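Local atomic coordinates of GGDEF and EAL domain-containing protein (Vibrio cholerae O1 str. 2010EL-1786, PDB entry 6PWJ), a protein that probably takes part in cyclic di-GMP signalling, perhaps as a receptor, through linked GGDEF and EAL domains. Residues V333-R338 with K355-F360. Numbering follows the deposited sequence.
With MG (magnesium ion), chain C.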
loop_
_atom_site.group_PDB
_atom_site.type_symbol
_atom_site.label_atom_id
_atom_site.label_comp_id
_atom_site.label_asym_id
_atom_site.label_seq_id
_atom_site.Cartn_x
_atom_site.Cartn_y
_atom_site.Cartn_z
ATOM N N VAL A 333 -6.618 11.554 1.117
ATOM C CA VAL A 333 -6.325 10.363 0.326
ATOM C C VAL A 333 -5.004 9.777 0.805
ATOM O O VAL A 333 -3.975 10.464 0.810
ATOM C CB VAL A 333 -6.271 10.684 -1.176
ATOM C CG1 VAL A 333 -6.016 9.415 -1.979
ATOM C CG2 VAL A 333 -7.561 11.356 -1.620
ATOM N N ASP A 334 -5.032 8.511 1.210
ATOM C CA ASP A 334 -3.834 7.788 1.604
ATOM C C ASP A 334 -3.397 6.883 0.461
ATOM O O ASP A 334 -4.229 6.260 -0.204
ATOM C CB ASP A 334 -4.082 6.964 2.871
ATOM C CG ASP A 334 -2.805 6.667 3.634
ATOM O OD1 ASP A 334 -1.719 7.071 3.165
ATOM O OD2 ASP A 334 -2.883 6.033 4.706
ATOM N N ASN A 335 -2.086 6.824 0.226
ATOM C CA ASN A 335 -1.533 6.050 -0.885
ATOM C C ASN A 335 -1.955 6.648 -2.226
ATOM O O ASN A 335 -2.258 5.929 -3.179
ATOM C CB ASN A 335 -1.943 4.578 -0.789
ATOM C CG ASN A 335 -1.533 3.946 0.528
ATOM O OD1 ASN A 335 -0.382 4.058 0.953
ATOM N ND2 ASN A 335 -2.480 3.292 1.189
ATOM N N TYR A 336 -1.975 7.976 -2.292
ATOM C CA TYR A 336 -2.401 8.677 -3.496
ATOM C C TYR A 336 -1.541 8.277 -4.690
ATOM O O TYR A 336 -0.309 8.274 -4.614
ATOM C CB TYR A 336 -2.333 10.186 -3.254
ATOM C CG TYR A 336 -2.468 11.049 -4.487
ATOM C CD1 TYR A 336 -3.673 11.135 -5.173
ATOM C CD2 TYR A 336 -1.397 11.805 -4.945
ATOM C CE1 TYR A 336 -3.800 11.934 -6.293
ATOM C CE2 TYR A 336 -1.514 12.607 -6.063
ATOM C CZ TYR A 336 -2.717 12.669 -6.733
ATOM O OH TYR A 336 -2.837 13.466 -7.847
ATOM N N GLY A 337 -2.202 7.927 -5.794
ATOM C CA GLY A 337 -1.535 7.553 -7.023
ATOM C C GLY A 337 -1.097 6.108 -7.114
ATOM O O GLY A 337 -0.560 5.707 -8.155
ATOM N N ARG A 338 -1.328 5.304 -6.074
ATOM C CA ARG A 338 -0.752 3.964 -6.025
ATOM C C ARG A 338 -1.451 2.994 -6.971
ATOM O O ARG A 338 -0.820 2.049 -7.461
ATOM C CB ARG A 338 -0.805 3.427 -4.597
ATOM C CG ARG A 338 -0.261 2.018 -4.435
ATOM C CD ARG A 338 -0.356 1.561 -2.992
ATOM N NE ARG A 338 -1.735 1.558 -2.515
ATOM C CZ ARG A 338 -2.090 1.300 -1.261
ATOM N NH1 ARG A 338 -1.167 1.026 -0.349
ATOM N NH2 ARG A 338 -3.371 1.321 -0.917
ATOM N N LYS A 355 -1.970 11.954 0.618
ATOM C CA LYS A 355 -0.744 11.343 1.132
ATOM C C LYS A 355 -0.150 10.488 0.020
ATOM O O LYS A 355 -0.616 9.376 -0.237
ATOM C CB LYS A 355 -1.026 10.512 2.379
ATOM C CG LYS A 355 -0.562 11.143 3.681
ATOM C CD LYS A 355 -0.271 10.069 4.720
ATOM C CE LYS A 355 0.192 10.666 6.038
ATOM N NZ LYS A 355 -0.921 11.350 6.744
ATOM N N LEU A 356 0.880 11.006 -0.647
ATOM C CA LEU A 356 1.471 10.278 -1.760
ATOM C C LEU A 356 2.001 8.926 -1.302
ATOM O O LEU A 356 2.632 8.808 -0.248
ATOM C CB LEU A 356 2.593 11.091 -2.404
ATOM C CG LEU A 356 2.144 12.160 -3.405
ATOM C CD1 LEU A 356 1.718 13.433 -2.690
ATOM C CD2 LEU A 356 3.241 12.440 -4.419
ATOM N N ASP A 357 1.735 7.900 -2.107
ATOM C CA ASP A 357 2.191 6.555 -1.803
ATOM C C ASP A 357 3.715 6.505 -1.757
ATOM O O ASP A 357 4.413 7.330 -2.353
ATOM C CB ASP A 357 1.660 5.563 -2.838
ATOM C CG ASP A 357 2.095 4.138 -2.560
ATOM O OD1 ASP A 357 1.507 3.501 -1.661
ATOM O OD2 ASP A 357 3.027 3.657 -3.240
ATOM N N TYR A 358 4.227 5.510 -1.028
ATOM C CA TYR A 358 5.669 5.335 -0.899
ATOM C C TYR A 358 6.363 5.283 -2.252
ATOM O O TYR A 358 7.516 5.712 -2.376
ATOM C CB TYR A 358 5.958 4.060 -0.104
ATOM C CG TYR A 358 7.425 3.735 0.078
ATOM C CD1 TYR A 358 8.136 3.062 -0.907
ATOM C CD2 TYR A 358 8.089 4.078 1.247
ATOM C CE1 TYR A 358 9.473 2.757 -0.740
ATOM C CE2 TYR A 358 9.425 3.776 1.424
ATOM C CZ TYR A 358 10.112 3.115 0.428
ATOM O OH TYR A 358 11.442 2.811 0.601
ATOM N N LEU A 359 5.677 4.773 -3.279
ATOM C CA LEU A 359 6.330 4.539 -4.565
ATOM C C LEU A 359 6.851 5.834 -5.175
ATOM O O LEU A 359 7.970 5.876 -5.699
ATOM C CB LEU A 359 5.360 3.850 -5.524
ATOM C CG LEU A 359 5.863 3.613 -6.950
ATOM C CD1 LEU A 359 7.018 2.624 -6.958
ATOM C CD2 LEU A 359 4.734 3.137 -7.848
ATOM N N PHE A 360 6.058 6.899 -5.117
ATOM C CA PHE A 360 6.377 8.144 -5.800
ATOM C C PHE A 360 7.217 9.089 -4.954
ATOM O O PHE A 360 7.474 10.219 -5.380
ATOM C CB PHE A 360 5.090 8.846 -6.232
ATOM C CG PHE A 360 4.090 7.929 -6.866
ATOM C CD1 PHE A 360 4.195 7.589 -8.205
ATOM C CD2 PHE A 360 3.049 7.401 -6.124
ATOM C CE1 PHE A 360 3.278 6.741 -8.791
ATOM C CE2 PHE A 360 2.130 6.552 -6.706
ATOM C CZ PHE A 360 2.246 6.223 -8.042
HETATM MG MG MG C . -2.054 6.375 6.600
HETATM O O HOH W 1 -0.435 6.881 5.436
HETATM O O HOH W 2 -0.837 4.775 6.286
#
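The carbonyl oxygen of K355 accepts from the backbone of Y336, with Y336 N and K355 O 2.8 Å apart. N335 N is also close to K355 O, at 3.0 Å. Two residues after K355, D357 N bonds back to Y336 O at 3.3 Å. This pairs the ends of two parallel strands just where 333-338 turns a corner. Strands 330-336 and 353-356 are joined through helix 345-349 as a beta-alpha-beta unit of the EAL domain, and D334-G337 probably matches the DDFG stretch of active EAL phosphodiesterases. Only D334 of this segment reaches the magnesium ion, through OD2 at 2.1 Å. E218, N272, E304 and two waters complete the site. K355 runs its aliphatic chain beside the D334 carboxylate, CB 3.6 Å from OD1. Its amine goes on to a salt bridge with E304, which makes it a second-shell residue and could help offset the acidic charge around the metal. Beyond the turn, R338 and D357 cross at about a right angle. The guanidinium makes a long salt bridge, R338 NH1 to D357 OD1 at 3.9 Å. The bend at chi3 (60°) folds the guanidinium back toward the N335 side chain, whose CG lies over one face, offset toward the rim. The other D357 oxygen, OD2, accepts from L359 N at 2.9 Å in an Asx turn, which helps fix the carboxylate. L356 CG meets the Y336 ring at its edge, 3.9 Å from CD2, while Y336 OH bonds to I376 O in helix 367-381.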